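Local coordinates for protein Glucose/sorbosone dehydrogenases (Escherichia coli K12, PDB 2G8S) that belongs to the glucose/sorbosone dehydrogenase family, folds as a six-bladed beta-propeller of antiparallel sheets and carries a bound calcium ion, at residues 6-14 / 315-323. Residues are numbered along the deposited sequence; the frame is centred on the assembly and turned at random. Where two conformers were deposited one is given.
With EDO (1,2-ethanediol), chain I.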
loop_
_atom_site.group_PDB
_atom_site.type_symbol
_atom_site.label_atom_id
_atom_site.label_comp_id
_atom_site.label_asym_id
_atom_site.label_seq_id
_atom_site.Cartn_x
_atom_site.Cartn_y
_atom_site.Cartn_z
ATOM N N ALA A 6 -9.887 -1.185 24.825
ATOM C CA ALA A 6 -11.189 -0.699 25.366
ATOM C C ALA A 6 -12.381 -1.309 24.624
ATOM O O ALA A 6 -13.328 -1.793 25.254
ATOM C CB ALA A 6 -11.249 0.824 25.330
ATOM N N THR A 7 -12.322 -1.292 23.293
ATOM C CA THR A 7 -13.396 -1.824 22.443
ATOM C C THR A 7 -12.996 -3.126 21.761
ATOM O O THR A 7 -13.853 -3.896 21.314
ATOM C CB THR A 7 -13.832 -0.796 21.365
ATOM O OG1 THR A 7 -14.364 -1.477 20.218
ATOM C CG2 THR A 7 -12.648 0.036 20.922
ATOM N N VAL A 8 -11.689 -3.369 21.659
ATOM C CA VAL A 8 -11.218 -4.566 20.961
ATOM C C VAL A 8 -10.273 -5.435 21.787
ATOM O O VAL A 8 -9.608 -4.959 22.717
ATOM C CB VAL A 8 -10.532 -4.224 19.604
ATOM C CG1 VAL A 8 -11.537 -3.584 18.636
ATOM C CG2 VAL A 8 -9.314 -3.321 19.807
ATOM N N ASN A 9 -10.240 -6.713 21.419
ATOM C CA ASN A 9 -9.264 -7.659 21.949
ATOM C C ASN A 9 -8.020 -7.632 21.093
ATOM O O ASN A 9 -8.114 -7.570 19.863
ATOM C CB ASN A 9 -9.849 -9.066 21.965
ATOM C CG ASN A 9 -10.988 -9.189 22.942
ATOM O OD1 ASN A 9 -10.897 -8.693 24.063
ATOM N ND2 ASN A 9 -12.065 -9.847 22.529
ATOM N N VAL A 10 -6.858 -7.663 21.738
ATOM C CA VAL A 10 -5.599 -7.607 21.000
ATOM C C VAL A 10 -4.667 -8.689 21.535
ATOM O O VAL A 10 -4.381 -8.727 22.737
ATOM C CB VAL A 10 -4.898 -6.233 21.153
ATOM C CG1 VAL A 10 -3.570 -6.221 20.408
ATOM C CG2 VAL A 10 -5.798 -5.099 20.666
ATOM N N GLU A 11 -4.190 -9.544 20.635
ATOM C CA GLU A 11 -3.189 -10.551 20.971
ATOM C C GLU A 11 -1.910 -10.211 20.220
ATOM O O GLU A 11 -1.933 -10.040 18.997
ATOM C CB GLU A 11 -3.676 -11.956 20.586
ATOM C CG GLU A 11 -2.589 -13.019 20.698
ATOM C CD GLU A 11 -3.082 -14.438 20.442
ATOM O OE1 GLU A 11 -4.190 -14.619 19.892
ATOM O OE2 GLU A 11 -2.327 -15.375 20.781
ATOM N N VAL A 12 -0.799 -10.104 20.948
ATOM C CA VAL A 12 0.492 -9.880 20.302
ATOM C C VAL A 12 1.033 -11.223 19.822
ATOM O O VAL A 12 1.415 -12.070 20.634
ATOM C CB VAL A 12 1.520 -9.203 21.247
ATOM C CG1 VAL A 12 2.852 -8.997 20.521
ATOM C CG2 VAL A 12 0.977 -7.877 21.766
ATOM N N LEU A 13 1.050 -11.417 18.507
ATOM C CA LEU A 13 1.533 -12.670 17.929
ATOM C C LEU A 13 3.052 -12.734 17.860
ATOM O O LEU A 13 3.652 -13.798 18.056
ATOM C CB LEU A 13 0.951 -12.892 16.532
ATOM C CG LEU A 13 -0.564 -13.089 16.473
ATOM C CD1 LEU A 13 -0.984 -13.269 15.038
ATOM C CD2 LEU A 13 -1.026 -14.285 17.314
ATOM N N GLN A 14 3.665 -11.593 17.563
ATOM C CA GLN A 14 5.112 -11.492 17.437
ATOM C C GLN A 14 5.538 -10.072 17.772
ATOM O O GLN A 14 4.920 -9.115 17.309
ATOM C CB GLN A 14 5.544 -11.848 16.010
ATOM C CG GLN A 14 7.064 -11.833 15.792
ATOM C CD GLN A 14 7.787 -12.793 16.717
ATOM O OE1 GLN A 14 7.528 -13.994 16.695
ATOM N NE2 GLN A 14 8.684 -12.266 17.545
ATOM N N GLY A 315 -15.097 5.581 14.127
ATOM C CA GLY A 315 -14.246 5.889 15.266
ATOM C C GLY A 315 -12.899 5.211 15.132
ATOM O O GLY A 315 -12.497 4.831 14.034
ATOM N N ARG A 316 -12.200 5.089 16.257
ATOM C CA ARG A 316 -10.829 4.580 16.293
ATOM C C ARG A 316 -10.693 3.431 17.269
ATOM O O ARG A 316 -11.397 3.379 18.289
ATOM C CB ARG A 316 -9.864 5.686 16.729
ATOM C CG ARG A 316 -9.926 6.972 15.910
ATOM C CD ARG A 316 -9.533 6.745 14.448
ATOM N NE ARG A 316 -9.541 7.990 13.682
ATOM C CZ ARG A 316 -8.459 8.691 13.355
ATOM N NH1 ARG A 316 -7.246 8.285 13.720
ATOM N NH2 ARG A 316 -8.592 9.816 12.647
ATOM N N ILE A 317 -9.787 2.510 16.945
ATOM C CA ILE A 317 -9.401 1.425 17.847
ATOM C C ILE A 317 -7.872 1.371 17.964
ATOM O O ILE A 317 -7.162 1.919 17.121
ATOM C CB ILE A 317 -9.994 0.055 17.409
ATOM C CG1 ILE A 317 -9.478 -0.359 16.025
ATOM C CG2 ILE A 317 -11.541 0.090 17.463
ATOM C CD1 ILE A 317 -9.894 -1.770 15.582
ATOM N N LEU A 318 -7.380 0.732 19.026
ATOM C CA LEU A 318 -5.937 0.596 19.314
ATOM C C LEU A 318 -5.239 1.882 19.780
ATOM O O LEU A 318 -4.031 1.872 20.035
ATOM C CB LEU A 318 -5.173 -0.031 18.130
ATOM C CG LEU A 318 -5.652 -1.359 17.540
ATOM C CD1 LEU A 318 -4.744 -1.804 16.411
ATOM C CD2 LEU A 318 -5.720 -2.422 18.603
ATOM N N THR A 319 -5.989 2.973 19.934
ATOM C CA THR A 319 -5.384 4.243 20.341
ATOM C C THR A 319 -4.655 4.139 21.679
ATOM O O THR A 319 -3.623 4.783 21.875
ATOM C CB THR A 319 -6.424 5.378 20.421
ATOM O OG1 THR A 319 -7.292 5.307 19.284
ATOM C CG2 THR A 319 -5.736 6.738 20.437
ATOM N N ASP A 320 -5.174 3.315 22.585
ATOM C CA ASP A 320 -4.542 3.194 23.901
ATOM C C ASP A 320 -3.173 2.499 23.906
ATOM O O ASP A 320 -2.456 2.551 24.911
ATOM C CB ASP A 320 -5.505 2.575 24.926
ATOM C CG ASP A 320 -5.955 1.163 24.570
ATOM O OD1 ASP A 320 -5.561 0.616 23.519
ATOM O OD2 ASP A 320 -6.740 0.589 25.366
ATOM N N ARG A 321 -2.800 1.863 22.793
ATOM C CA ARG A 321 -1.518 1.145 22.734
ATOM C C ARG A 321 -0.337 2.047 22.368
ATOM O O ARG A 321 0.819 1.674 22.577
ATOM C CB ARG A 321 -1.584 -0.039 21.763
ATOM C CG ARG A 321 -2.677 -1.056 22.100
ATOM C CD ARG A 321 -2.538 -2.336 21.284
ATOM N NE ARG A 321 -1.573 -3.265 21.886
ATOM C CZ ARG A 321 -0.339 -3.477 21.440
ATOM N NH1 ARG A 321 0.112 -2.836 20.363
ATOM N NH2 ARG A 321 0.450 -4.351 22.057
ATOM N N GLY A 322 -0.631 3.205 21.783
ATOM C CA GLY A 322 0.386 4.210 21.482
ATOM C C GLY A 322 1.380 3.849 20.398
ATOM O O GLY A 322 2.471 4.428 20.350
ATOM N N GLN A 323 1.008 2.918 19.513
ATOM C CA GLN A 323 1.897 2.455 18.449
ATOM C C GLN A 323 1.465 2.961 17.081
ATOM O O GLN A 323 0.276 2.907 16.735
ATOM C CB GLN A 323 1.954 0.924 18.423
ATOM C CG GLN A 323 2.270 0.289 19.774
ATOM C CD GLN A 323 3.619 0.718 20.339
ATOM O OE1 GLN A 323 4.675 0.408 19.774
ATOM N NE2 GLN A 323 3.591 1.436 21.459
HETATM C C1 EDO I . -1.785 -6.649 24.072
HETATM O O1 EDO I . -0.676 -5.826 24.462
HETATM C C2 EDO I . -3.090 -6.009 24.519
HETATM O O2 EDO I . -3.178 -4.685 23.964
#
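Over one face of the Arg321 guanidinium lies Val10, whose CG1 comes within 3.9 Å of Arg321 NE, while Val12 CG2 approaches Arg321 NH2 obliquely at 3.6 Å. The edge is taken by a 1,2-ethanediol, probably from the crystallisation liquor: Arg321 NH2 gives its O1 an almost straight in-plane hydrogen bond (177°), and Arg321 NE gives one to O2. NH2 also forms a salt bridge with Glu346. Arginine suits this border position, offering a flat face to Val10 and its N-H groups to polar partners; the bend at chi3 (83°) turns the group along the strand.

Farther along, the side chains that meet are mostly apolar. Leu318 CD2 presses tightly on Val10 CG2 at 3.4 Å and also meets Val8 CG2. Branched Ile317 and Val8 cross at about a right angle, Ile317 CG2 and CD1 both meeting Val8 CG1.

The seam joins neighbouring propeller blades: strand 8-17 completes the last sheet beside strand 345-352, the "Velcro" closure by which the two chain ends shut the ring, and strand 310-317 is outermost in the preceding sheet, beside strand 300-307. Leu318 also reaches Val338 of strand 336-340, whereas Ile317 packs on Val301 and Val303.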